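Local coordinates for protein putative agmatine deiminase (Streptococcus mutans, PDB 2EWO) that probably hydrolyses agmatine to N-carbamoylputrescine and ammonia, as a deiminase of the guanidino-group modifying enzymes, at residues Gly14-Pro18 and Thr104-Asp109; Gln24-Trp28 and Val144-Glu148; Leu181-Arg185 and Glu218-His222; Tyr255-Ser259 and Lys270-Met274; Met274-Glu279 and Asp325-Ala331. One frame throughout, in Å; residues are numbered along the deposited sequence.

Contact 1: residues Gly14-Pro18 and Thr104-Asp109; sequences GFRMP and TFLVND
N108 packs over one face of the F15 ring: its CB stands above the middle, 3.6 Å from the F15 ring centroid and 9° off the normal, a CH-pi contact. The two side chains run side by side in the same direction, and the amide plane of N108 is nearly parallel to the ring.

Charge pairing is carried by R16 and D109. NH1 of R16 lies 2.7 Å from OD1 of D109, a salt bridge made at the edge of the guanidinium group, the two side chains crossing at about a right angle. A bend at chi3 (-83°) turns the arginine end back toward the other segment although its CB points away. The remaining guanidinium nitrogens are also engaged: NH2 pairs with E22, and NE donates to the carbonyl of G169.

A backbone hydrogen bond runs from R16 N to V107 O (2.9 Å). The same V107 oxygen also lies 3.1 Å from the CA of F15 in a CA-H...O contact. Strand 104-107 is an outermost strand, within this chain, of a mixed four-stranded sheet and pairs antiparallel with 113-119; the loop that follows helix 10-13 runs over it, their directions 113° apart, rather than joining as a further strand.

Apolar packing spreads along the rest. F15 CB meets L106 CB at 3.9 Å, P18 CD meets V107 CG1 at 4.0 Å, and the selenium of M17, a selenomethionine, comes within 3.7 Å of T104 CG2, whose neighbouring OG1 bonds to W118.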
# COMPACT_ATOMS: atom_id res chain seq x y z
N GLY A 14 26.39 -18.52 25.44
CA GLY A 14 26.60 -17.70 26.61
C GLY A 14 25.79 -16.41 26.64
O GLY A 14 26.35 -15.34 26.88
N PHE A 15 24.50 -16.51 26.37
CA PHE A 15 23.62 -15.34 26.41
C PHE A 15 22.42 -15.68 27.27
O PHE A 15 22.12 -16.86 27.48
CB PHE A 15 23.16 -14.93 25.01
CG PHE A 15 24.24 -14.29 24.18
CD1 PHE A 15 25.35 -15.03 23.76
CD2 PHE A 15 24.14 -12.95 23.80
CE1 PHE A 15 26.34 -14.45 22.97
CE2 PHE A 15 25.13 -12.36 23.01
CZ PHE A 15 26.23 -13.11 22.59
N ARG A 16 21.73 -14.66 27.76
CA ARG A 16 20.57 -14.85 28.63
C ARG A 16 19.67 -13.63 28.68
O ARG A 16 20.15 -12.50 28.83
CB ARG A 16 21.04 -15.16 30.06
CG ARG A 16 22.18 -14.24 30.55
CD ARG A 16 22.44 -14.34 32.04
NE ARG A 16 21.52 -13.51 32.82
CZ ARG A 16 21.60 -12.18 32.89
NH1 ARG A 16 22.55 -11.53 32.24
NH2 ARG A 16 20.71 -11.49 33.60
N MSE A 17 18.37 -13.86 28.57
CA MSE A 17 17.42 -12.76 28.65
C MSE A 17 17.56 -12.20 30.06
O MSE A 17 17.23 -12.88 31.04
CB MSE A 17 16.00 -13.25 28.42
CG MSE A 17 14.94 -12.18 28.68
SE MSE A 17 13.08 -12.78 28.43
CE MSE A 17 12.22 -11.06 28.07
N PRO A 18 18.06 -10.95 30.19
CA PRO A 18 18.27 -10.26 31.46
C PRO A 18 16.93 -9.81 32.00
O PRO A 18 16.00 -9.57 31.23
CB PRO A 18 19.13 -9.09 31.05
CG PRO A 18 18.46 -8.68 29.78
CD PRO A 18 18.32 -10.03 29.07
N THR A 104 13.13 -10.58 21.43
CA THR A 104 13.39 -10.81 22.84
C THR A 104 14.90 -10.82 22.95
O THR A 104 15.53 -11.86 22.79
CB THR A 104 12.82 -12.19 23.29
OG1 THR A 104 11.41 -12.23 23.06
CG2 THR A 104 13.10 -12.45 24.75
N PHE A 105 15.47 -9.65 23.22
CA PHE A 105 16.93 -9.51 23.32
C PHE A 105 17.66 -10.43 24.30
O PHE A 105 17.06 -11.08 25.16
CB PHE A 105 17.26 -8.07 23.63
CG PHE A 105 16.67 -7.11 22.67
CD1 PHE A 105 15.39 -6.59 22.87
CD2 PHE A 105 17.38 -6.71 21.55
CE1 PHE A 105 14.83 -5.69 21.97
CE2 PHE A 105 16.82 -5.81 20.64
CZ PHE A 105 15.54 -5.29 20.86
N LEU A 106 18.97 -10.50 24.14
CA LEU A 106 19.80 -11.34 24.99
C LEU A 106 21.07 -10.57 25.29
O LEU A 106 21.30 -9.49 24.76
CB LEU A 106 20.14 -12.65 24.28
CG LEU A 106 18.98 -13.53 23.81
CD1 LEU A 106 19.51 -14.61 22.90
CD2 LEU A 106 18.25 -14.13 25.00
N VAL A 107 21.91 -11.14 26.14
CA VAL A 107 23.16 -10.50 26.50
C VAL A 107 24.13 -11.54 27.02
O VAL A 107 23.73 -12.53 27.62
CB VAL A 107 22.91 -9.41 27.55
CG1 VAL A 107 22.29 -10.02 28.79
CG2 VAL A 107 24.22 -8.71 27.88
N ASN A 108 25.42 -11.33 26.75
CA ASN A 108 26.45 -12.26 27.18
C ASN A 108 27.21 -11.72 28.39
O ASN A 108 28.18 -12.32 28.86
CB ASN A 108 27.41 -12.54 26.00
CG ASN A 108 28.08 -11.28 25.47
OD1 ASN A 108 27.46 -10.22 25.39
ND2 ASN A 108 29.34 -11.40 25.08
N ASP A 109 26.75 -10.57 28.87
CA ASP A 109 27.34 -9.91 30.04
C ASP A 109 28.78 -9.51 29.77
O ASP A 109 29.59 -9.42 30.69
CB ASP A 109 27.26 -10.85 31.25
CG ASP A 109 25.82 -11.28 31.58
OD1 ASP A 109 24.92 -10.40 31.62
OD2 ASP A 109 25.60 -12.50 31.80

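Contact 2: residues Gln24-Trp28 and Val144-Glu148; sequences QKQIW and VCEIE
The backbones of W28 and V144 keep well apart, their CA atoms 8.8 Å from each other at the nearest approach, and no hydrogen bond bridges the gap, which leaves the joining to side chains. The indole of W28 is the centrepiece. Over one face of its six-membered ring sits the CG2 methyl of V144, 3.3 Å from the centroid and 2° off the normal, a CH-pi contact. This branch is the one anti to the valine nitrogen, and it approaches the indole from the opposite direction. I147 slides past the ring's edge, its CD1 3.5 Å from W28 CH2.

Strand 24-29 lies inside a mixed sheet between 62-66 and 364-367, and K25 and Q26 together face Q366 as a classic beta bulge; the contact thus sets the end of helix 137-146 and the residues after it against the side chains of an inner strand.

With CG anti to the backbone N and a bend at chi2 (61°), E148 brings OE1 to the indole rim, in the ring plane and 3.3 Å from W28 CZ2, the carboxylate turned 82° against the ring. The other oxygen, OE2, reaches toward the extended chain of K25, a long salt bridge of 3.7 Å to NZ; R87 makes a further weak, long ion pair with OE1. On the helix side the second subunit comes in: E146 OE1 accepts a hydrogen bond from the backbone N of I88 of that subunit, and I147, besides touching W28, packs on its I89.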
# COMPACT_ATOMS: atom_id res chain seq x y z
N GLN A 24 18.56 -0.70 30.93
CA GLN A 24 18.18 -0.78 29.53
C GLN A 24 18.40 0.51 28.75
O GLN A 24 18.19 1.59 29.27
CB GLN A 24 16.71 -1.19 29.44
CG GLN A 24 15.75 -0.31 30.21
CD GLN A 24 14.39 -0.94 30.33
OE1 GLN A 24 14.23 -2.04 30.88
NE2 GLN A 24 13.38 -0.26 29.82
N LYS A 25 18.81 0.36 27.49
CA LYS A 25 19.07 1.48 26.60
C LYS A 25 17.85 2.27 26.14
O LYS A 25 17.92 3.49 26.05
CB LYS A 25 19.85 1.00 25.38
CG LYS A 25 20.02 2.07 24.31
CD LYS A 25 20.94 1.59 23.22
CE LYS A 25 21.14 2.63 22.14
NZ LYS A 25 22.30 2.25 21.27
N GLN A 26 16.75 1.59 25.85
CA GLN A 26 15.54 2.27 25.38
C GLN A 26 14.35 1.33 25.33
O GLN A 26 14.44 0.18 25.76
CB GLN A 26 15.75 2.82 23.98
CG GLN A 26 16.26 1.77 23.01
CD GLN A 26 16.40 2.27 21.59
OE1 GLN A 26 17.19 1.73 20.81
NE2 GLN A 26 15.63 3.30 21.24
N ILE A 27 13.25 1.84 24.79
CA ILE A 27 12.05 1.04 24.66
C ILE A 27 11.44 1.15 23.28
O ILE A 27 11.36 2.23 22.70
CB ILE A 27 11.00 1.43 25.68
CG1 ILE A 27 11.39 0.86 27.04
CG2 ILE A 27 9.62 0.90 25.26
CD1 ILE A 27 10.46 1.29 28.15
N TRP A 28 11.01 0.00 22.77
CA TRP A 28 10.38 -0.09 21.46
C TRP A 28 8.88 -0.25 21.59
O TRP A 28 8.41 -0.97 22.47
CB TRP A 28 10.93 -1.30 20.69
CG TRP A 28 12.40 -1.23 20.39
CD1 TRP A 28 13.44 -1.63 21.20
CD2 TRP A 28 13.00 -0.73 19.19
NE1 TRP A 28 14.64 -1.41 20.57
CE2 TRP A 28 14.40 -0.86 19.34
CE3 TRP A 28 12.49 -0.18 18.00
CZ2 TRP A 28 15.29 -0.46 18.35
CZ3 TRP A 28 13.38 0.21 17.02
CH2 TRP A 28 14.77 0.07 17.21
N VAL A 144 13.50 -4.86 13.41
CA VAL A 144 14.04 -4.09 14.51
C VAL A 144 15.46 -4.55 14.88
O VAL A 144 16.27 -3.76 15.36
CB VAL A 144 13.09 -4.14 15.72
CG1 VAL A 144 12.88 -5.57 16.11
CG2 VAL A 144 13.64 -3.33 16.87
N CYS A 145 15.78 -5.82 14.67
CA CYS A 145 17.14 -6.26 14.97
C CYS A 145 18.07 -5.73 13.89
O CYS A 145 19.28 -5.69 14.08
CB CYS A 145 17.27 -7.78 14.98
SG CYS A 145 16.65 -8.61 16.44
N GLU A 146 17.53 -5.34 12.74
CA GLU A 146 18.38 -4.88 11.65
C GLU A 146 18.89 -3.48 11.85
O GLU A 146 20.07 -3.21 11.59
CB GLU A 146 17.64 -4.93 10.32
CG GLU A 146 17.79 -6.23 9.56
CD GLU A 146 19.22 -6.48 9.06
OE1 GLU A 146 19.79 -5.59 8.39
OE2 GLU A 146 19.75 -7.58 9.32
N ILE A 147 18.00 -2.60 12.28
CA ILE A 147 18.36 -1.21 12.48
C ILE A 147 19.03 -1.00 13.81
O ILE A 147 19.21 0.13 14.25
CB ILE A 147 17.13 -0.29 12.43
CG1 ILE A 147 16.39 -0.32 13.75
CG2 ILE A 147 16.20 -0.75 11.33
CD1 ILE A 147 15.23 0.64 13.79
N GLU A 148 19.41 -2.09 14.46
CA GLU A 148 20.06 -1.98 15.75
C GLU A 148 21.41 -2.67 15.75
O GLU A 148 22.19 -2.54 16.70
CB GLU A 148 19.16 -2.57 16.84
CG GLU A 148 19.53 -2.17 18.26
CD GLU A 148 19.45 -0.66 18.51
OE1 GLU A 148 18.55 -0.00 17.95
OE2 GLU A 148 20.29 -0.15 19.29

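Contact 3: residues Leu181-Arg185 and Glu218-His222; sequences LHPSR and ETNGH
N220 lies over the imidazole of H182, its CG 3.6 Å from H182 CD2 and its CB 3.7 Å from the same carbon. The two side chains cross at about a right angle, yet their flat ends are only 31° from parallel, so the amide leans across one ring face. The ring itself is steadied within its own turn: S184 N donates to H182 ND1 at 3.3 Å, almost straight at 171° and in the plane of the imidazole.

From another direction R185 presents the edge of its guanidinium group to the amide of N220, the planes standing 69° apart. Bent twice along its chain, the arginine folds toward the asparagine, and NH1 makes a weak bond of 3.0 Å back to the S184 carbonyl. Its NE is held by a salt bridge to E161. The amide of N220 is therefore flanked by two flat groups at quite different tilts.

H182 to R185 forms a type I beta turn, while N220 and G221 both take positive phi on the facing loop. Here a tight turn between helices 177-180 and 191-202 meets the loop ahead of strand 227-231, a buried loop-to-loop contact of what is, by family, probably the pentein (alpha/beta-propeller) fold of the guanidino-group modifying enzymes.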
# COMPACT_ATOMS: atom_id res chain seq x y z
N LEU A 181 0.72 -24.34 26.13
CA LEU A 181 0.28 -25.70 25.80
C LEU A 181 -0.96 -25.72 24.92
O LEU A 181 -1.32 -26.76 24.37
CB LEU A 181 0.01 -26.50 27.08
CG LEU A 181 1.13 -27.40 27.60
CD1 LEU A 181 2.43 -26.62 27.70
CD2 LEU A 181 0.74 -27.96 28.96
N HIS A 182 -1.61 -24.56 24.81
CA HIS A 182 -2.81 -24.42 24.00
C HIS A 182 -2.57 -25.14 22.67
O HIS A 182 -1.46 -25.14 22.15
CB HIS A 182 -3.10 -22.93 23.77
CG HIS A 182 -4.52 -22.62 23.40
ND1 HIS A 182 -5.06 -22.95 22.18
CD2 HIS A 182 -5.51 -22.01 24.10
CE1 HIS A 182 -6.32 -22.55 22.14
NE2 HIS A 182 -6.62 -21.99 23.29
N PRO A 183 -3.60 -25.80 22.12
CA PRO A 183 -3.41 -26.51 20.85
C PRO A 183 -3.02 -25.60 19.68
O PRO A 183 -2.41 -26.06 18.73
CB PRO A 183 -4.77 -27.20 20.64
CG PRO A 183 -5.74 -26.28 21.33
CD PRO A 183 -4.98 -25.95 22.61
N SER A 184 -3.35 -24.30 19.76
CA SER A 184 -3.02 -23.36 18.69
C SER A 184 -1.65 -22.75 18.92
O SER A 184 -1.39 -21.61 18.53
CB SER A 184 -4.06 -22.23 18.60
OG SER A 184 -4.06 -21.41 19.75
N ARG A 185 -0.75 -23.53 19.50
CA ARG A 185 0.58 -23.03 19.81
C ARG A 185 1.49 -24.21 20.13
O ARG A 185 1.60 -24.62 21.28
CB ARG A 185 0.48 -22.12 21.04
CG ARG A 185 1.55 -21.08 21.18
CD ARG A 185 1.28 -19.88 20.29
NE ARG A 185 0.49 -18.83 20.94
CZ ARG A 185 -0.79 -18.94 21.29
NH1 ARG A 185 -1.46 -20.06 21.06
NH2 ARG A 185 -1.40 -17.91 21.86
N GLU A 218 -8.52 -14.91 24.35
CA GLU A 218 -7.85 -13.94 23.48
C GLU A 218 -6.37 -14.29 23.34
O GLU A 218 -5.97 -14.97 22.39
CB GLU A 218 -7.98 -12.50 24.01
CG GLU A 218 -7.36 -11.48 23.04
CD GLU A 218 -7.52 -10.02 23.45
OE1 GLU A 218 -8.67 -9.52 23.45
OE2 GLU A 218 -6.48 -9.39 23.77
N THR A 219 -5.57 -13.84 24.30
CA THR A 219 -4.14 -14.12 24.29
C THR A 219 -3.94 -15.57 24.73
O THR A 219 -2.84 -16.11 24.64
CB THR A 219 -3.38 -13.16 25.26
OG1 THR A 219 -3.72 -13.47 26.62
CG2 THR A 219 -3.77 -11.70 24.98
N ASN A 220 -5.03 -16.18 25.19
CA ASN A 220 -5.03 -17.56 25.66
C ASN A 220 -4.32 -17.70 26.98
O ASN A 220 -3.58 -18.66 27.21
CB ASN A 220 -4.38 -18.49 24.63
CG ASN A 220 -5.17 -18.55 23.35
OD1 ASN A 220 -6.40 -18.66 23.38
ND2 ASN A 220 -4.48 -18.49 22.22
N GLY A 221 -4.54 -16.72 27.85
CA GLY A 221 -3.95 -16.75 29.17
C GLY A 221 -2.47 -16.45 29.30
O GLY A 221 -1.71 -17.27 29.81
N HIS A 222 -2.05 -15.28 28.85
CA HIS A 222 -0.65 -14.89 28.97
C HIS A 222 -0.35 -14.65 30.45
O HIS A 222 -1.26 -14.33 31.23
CB HIS A 222 -0.39 -13.61 28.19
CG HIS A 222 -0.07 -13.83 26.74
ND1 HIS A 222 0.19 -12.79 25.88
CD2 HIS A 222 0.08 -14.97 26.02
CE1 HIS A 222 0.48 -13.28 24.69
NE2 HIS A 222 0.42 -14.59 24.75

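Contact 4: residues Tyr255-Ser259 and Lys270-Met274; sequences YDFLS and KVHKM
V271 is the first residue of its segment to touch the helix, and its two methyl groups divide the work. CG1, anti to the valine nitrogen (chi1 -175°), stands over the centre of the Y255 ring, 4.0 Å from the centroid and 12° off the normal, in a CH-pi contact. CG2 lies against the last turn, 3.8 Å from L258 CB and 3.9 Å from S259 CB. One valine spans an aromatic face and the side of the helix. That final turn is tied up on its own account, for Y255 O accepts both S259 N at 3.0 Å and S259 OG at 2.6 Å.

H272 follows with its side chain turned away, and it enters through its carbonyl oxygen, 3.9 Å from Y255 CE2.

K273 then brings its extended aliphatic chain across the tyrosine at about a right angle. Its CG sits in the ring plane, 3.4 Å from Y255 CE2, and K273 CE comes to 3.2 Å from that same CE2, so the ring has V271 over one face and K273 CG at its edge. Y239 also meets this ring, their planes about 60° apart, and touches K273 as well.

Strand 234-237 and the short, weakly bonded strand 270-271 run parallel in one sheet, and helix 248-259 connects them along the chain. L258 and V271 both pack on C237 of the first strand. The contact is thus the helix-to-second-strand packing of a beta-alpha-beta unit, lying toward the surface of the molecule.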
# COMPACT_ATOMS: atom_id res chain seq x y z
N TYR A 255 -1.62 -17.22 43.20
CA TYR A 255 -0.95 -16.80 44.42
C TYR A 255 -0.50 -18.00 45.24
O TYR A 255 0.63 -18.04 45.75
CB TYR A 255 -1.89 -15.91 45.25
CG TYR A 255 -1.20 -15.16 46.36
CD1 TYR A 255 -0.52 -15.84 47.37
CD2 TYR A 255 -1.23 -13.76 46.40
CE1 TYR A 255 0.11 -15.15 48.40
CE2 TYR A 255 -0.60 -13.06 47.43
CZ TYR A 255 0.07 -13.77 48.43
OH TYR A 255 0.70 -13.11 49.46
N ASP A 256 -1.37 -19.00 45.36
CA ASP A 256 -1.05 -20.20 46.10
C ASP A 256 0.11 -20.93 45.44
O ASP A 256 1.00 -21.45 46.12
CB ASP A 256 -2.28 -21.11 46.18
CG ASP A 256 -3.44 -20.43 46.89
OD1 ASP A 256 -3.22 -19.88 47.99
OD2 ASP A 256 -4.58 -20.46 46.35
N PHE A 257 0.10 -20.96 44.11
CA PHE A 257 1.16 -21.61 43.35
C PHE A 257 2.49 -20.89 43.51
O PHE A 257 3.53 -21.51 43.74
CB PHE A 257 0.81 -21.63 41.87
CG PHE A 257 1.94 -22.12 41.01
CD1 PHE A 257 2.15 -23.49 40.85
CD2 PHE A 257 2.78 -21.23 40.36
CE1 PHE A 257 3.19 -23.95 40.05
CE2 PHE A 257 3.83 -21.68 39.56
CZ PHE A 257 4.03 -23.05 39.40
N LEU A 258 2.44 -19.57 43.36
CA LEU A 258 3.62 -18.72 43.46
C LEU A 258 4.30 -18.85 44.81
O LEU A 258 5.47 -19.23 44.90
CB LEU A 258 3.21 -17.27 43.22
CG LEU A 258 3.53 -16.66 41.86
CD1 LEU A 258 3.19 -17.64 40.74
CD2 LEU A 258 2.77 -15.34 41.71
N SER A 259 3.54 -18.52 45.86
CA SER A 259 4.02 -18.57 47.24
C SER A 259 4.63 -19.92 47.64
O SER A 259 5.54 -19.98 48.47
CB SER A 259 2.87 -18.21 48.17
OG SER A 259 1.76 -19.03 47.87
N LYS A 270 9.28 -14.33 47.39
CA LYS A 270 8.60 -13.35 48.22
C LYS A 270 7.47 -12.73 47.40
O LYS A 270 7.62 -11.64 46.86
CB LYS A 270 9.59 -12.26 48.65
CG LYS A 270 8.98 -11.20 49.54
CD LYS A 270 9.97 -10.08 49.80
CE LYS A 270 9.43 -9.11 50.84
NZ LYS A 270 8.10 -8.57 50.44
N VAL A 271 6.35 -13.43 47.31
CA VAL A 271 5.19 -12.97 46.54
C VAL A 271 4.59 -11.64 47.02
O VAL A 271 4.43 -11.43 48.22
CB VAL A 271 4.05 -14.03 46.59
CG1 VAL A 271 2.91 -13.59 45.68
CG2 VAL A 271 4.59 -15.39 46.19
N HIS A 272 4.28 -10.74 46.10
CA HIS A 272 3.67 -9.47 46.49
C HIS A 272 2.20 -9.46 46.14
O HIS A 272 1.66 -10.46 45.68
CB HIS A 272 4.35 -8.27 45.83
CG HIS A 272 5.66 -7.90 46.46
ND1 HIS A 272 6.18 -6.63 46.39
CD2 HIS A 272 6.55 -8.64 47.16
CE1 HIS A 272 7.35 -6.60 47.01
NE2 HIS A 272 7.59 -7.81 47.49
N LYS A 273 1.56 -8.32 46.35
CA LYS A 273 0.15 -8.23 46.06
C LYS A 273 -0.25 -6.98 45.29
O LYS A 273 -0.06 -5.86 45.76
CB LYS A 273 -0.67 -8.33 47.34
CG LYS A 273 -0.86 -9.74 47.87
CD LYS A 273 -1.90 -9.75 48.97
CE LYS A 273 -2.11 -11.13 49.56
NZ LYS A 273 -3.18 -11.12 50.60
N MSE A 274 -0.82 -7.19 44.11
CA MSE A 274 -1.30 -6.11 43.27
C MSE A 274 -2.82 -6.18 43.40
O MSE A 274 -3.36 -7.20 43.81
CB MSE A 274 -0.89 -6.37 41.81
CG MSE A 274 -1.21 -5.23 40.82
SE MSE A 274 -0.19 -3.57 41.13
CE MSE A 274 1.59 -4.27 40.70

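Contact 5: residues Met274-Glu279 and Asp325-Ala331; sequences MCVTKE and DENDQLA
D325, C275 and K278 carry this contact, the first through its carboxylate. D325 reaches out with CG anti to its own nitrogen (chi1 -174°) and accepts from two successive backbone amides of the facing segment: K278 N at 2.8 Å from OD2, and E279 N at 2.9 Å from OD1, the latter on the syn lone pair. K278 N bonds weakly to OD1 as well. OD2 is shared, since N327 N also donates to it at 2.9 Å from above the carboxylate plane, which makes an Asx turn. Backbone amides from both segments therefore hold this buried carboxylate, and may offset part of its charge. T277 crosses it at about a right angle, with CG2 3.6 Å from D325 CB.

C275 points toward the first turn of the helix. Its CB touches L330 CD2 at 3.7 Å, while SG rests 3.9 Å from A331 CB and close to the N327 carbonyl.

K278 runs beside E326 in the same direction, the touching atoms being lysine CG and E326 OE1, 3.3 Å apart. Successive bends carry its NZ off to a salt bridge with D242 instead.

The type I turn from D325 to D328 leads into helix 328-338, and segment 274-279 runs alongside both in the opposite chain direction. At its start, M274 packs on V335 and M338 farther along that helix and bonds through its backbone to C237 and Y239; beyond E279 the chain continues into strand 281-282.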
# COMPACT_ATOMS: atom_id res chain seq x y z
N MSE A 274 -0.82 -7.19 44.11
CA MSE A 274 -1.30 -6.11 43.27
C MSE A 274 -2.82 -6.18 43.40
O MSE A 274 -3.36 -7.20 43.81
CB MSE A 274 -0.89 -6.37 41.81
CG MSE A 274 -1.21 -5.23 40.82
SE MSE A 274 -0.19 -3.57 41.13
CE MSE A 274 1.59 -4.27 40.70
N CYS A 275 -3.52 -5.09 43.08
CA CYS A 275 -4.97 -5.10 43.18
C CYS A 275 -5.58 -5.19 41.79
O CYS A 275 -4.89 -5.00 40.78
CB CYS A 275 -5.47 -3.83 43.85
SG CYS A 275 -5.27 -2.36 42.83
N VAL A 276 -6.87 -5.50 41.75
CA VAL A 276 -7.62 -5.60 40.51
C VAL A 276 -8.72 -4.54 40.52
O VAL A 276 -9.17 -4.13 41.59
CB VAL A 276 -8.27 -7.01 40.35
CG1 VAL A 276 -7.20 -8.06 40.05
CG2 VAL A 276 -9.05 -7.39 41.60
N THR A 277 -9.14 -4.10 39.35
CA THR A 277 -10.20 -3.10 39.27
C THR A 277 -11.44 -3.61 40.02
O THR A 277 -11.58 -4.81 40.25
CB THR A 277 -10.57 -2.78 37.81
OG1 THR A 277 -10.78 -4.00 37.09
CG2 THR A 277 -9.46 -1.98 37.14
N LYS A 278 -12.31 -2.69 40.41
CA LYS A 278 -13.54 -3.05 41.11
C LYS A 278 -14.68 -2.89 40.10
O LYS A 278 -15.82 -3.29 40.34
CB LYS A 278 -13.75 -2.13 42.32
CG LYS A 278 -14.73 -2.64 43.40
CD LYS A 278 -14.13 -3.71 44.33
CE LYS A 278 -14.16 -5.12 43.71
NZ LYS A 278 -15.53 -5.66 43.51
N GLU A 279 -14.34 -2.29 38.96
CA GLU A 279 -15.28 -2.06 37.86
C GLU A 279 -14.59 -2.28 36.53
O GLU A 279 -13.66 -1.55 36.16
CB GLU A 279 -15.83 -0.63 37.90
CG GLU A 279 -17.00 -0.45 38.83
CD GLU A 279 -18.20 -1.28 38.43
OE1 GLU A 279 -18.63 -1.18 37.25
OE2 GLU A 279 -18.73 -2.03 39.29
N ASP A 325 -10.39 3.51 37.85
CA ASP A 325 -11.10 2.56 38.68
C ASP A 325 -11.04 3.02 40.13
O ASP A 325 -10.34 3.99 40.47
CB ASP A 325 -10.46 1.18 38.54
CG ASP A 325 -11.22 0.10 39.27
OD1 ASP A 325 -12.29 -0.31 38.77
OD2 ASP A 325 -10.75 -0.34 40.34
N GLU A 326 -11.79 2.33 40.98
CA GLU A 326 -11.86 2.62 42.41
C GLU A 326 -10.53 2.24 43.07
O GLU A 326 -9.93 3.03 43.80
CB GLU A 326 -13.04 1.85 43.04
CG GLU A 326 -13.37 2.21 44.49
CD GLU A 326 -14.71 1.62 44.96
OE1 GLU A 326 -14.96 0.42 44.74
OE2 GLU A 326 -15.51 2.38 45.56
N ASN A 327 -10.06 1.03 42.80
CA ASN A 327 -8.80 0.55 43.35
C ASN A 327 -7.63 1.00 42.48
O ASN A 327 -6.65 0.27 42.32
CB ASN A 327 -8.82 -0.98 43.46
CG ASN A 327 -9.29 -1.46 44.82
OD1 ASN A 327 -9.76 -2.59 44.97
ND2 ASN A 327 -9.16 -0.59 45.82
N ASP A 328 -7.74 2.21 41.93
CA ASP A 328 -6.72 2.77 41.05
C ASP A 328 -5.54 3.36 41.83
O ASP A 328 -4.40 2.90 41.69
CB ASP A 328 -7.36 3.85 40.15
CG ASP A 328 -6.58 4.09 38.86
OD1 ASP A 328 -6.29 3.10 38.13
OD2 ASP A 328 -6.29 5.27 38.56
N GLN A 329 -5.81 4.37 42.66
CA GLN A 329 -4.77 5.01 43.44
C GLN A 329 -4.04 4.00 44.32
O GLN A 329 -2.89 4.20 44.69
CB GLN A 329 -5.36 6.12 44.31
CG GLN A 329 -6.03 7.25 43.55
CD GLN A 329 -7.29 6.80 42.80
OE1 GLN A 329 -8.02 5.91 43.26
NE2 GLN A 329 -7.55 7.43 41.65
N LEU A 330 -4.74 2.91 44.65
CA LEU A 330 -4.16 1.85 45.47
C LEU A 330 -3.06 1.13 44.69
O LEU A 330 -2.03 0.73 45.25
CB LEU A 330 -5.23 0.84 45.87
CG LEU A 330 -4.72 -0.52 46.38
CD1 LEU A 330 -3.87 -0.34 47.62
CD2 LEU A 330 -5.92 -1.41 46.67
N ALA A 331 -3.30 0.95 43.39
CA ALA A 331 -2.35 0.28 42.51
C ALA A 331 -1.03 1.04 42.49
O ALA A 331 0.04 0.44 42.61
CB ALA A 331 -2.92 0.19 41.11

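Contacts 1 and 2 interleave along the chain and touch in space, F105 CZ lying 4.0 Å from W28 NE1, with centres about 14 Å apart. F105, in the sheet with 104-107, also packs on strand 364-367, the neighbour of 24-29 in the other sheet. Contacts 3, 4 and 5 follow in series. Contact 4 passes directly into contact 5 at their common residue M274, so one continuous segment packs first on helix 248-259 and then on the start of helix 328-338. Contacts 1 and 5 lie on opposite sides of the chain's centre, their centres about 35 Å apart. Contact 4 is local beta-alpha-beta packing; the others join pieces 33 to 116 residues apart around one deiminase-family fold.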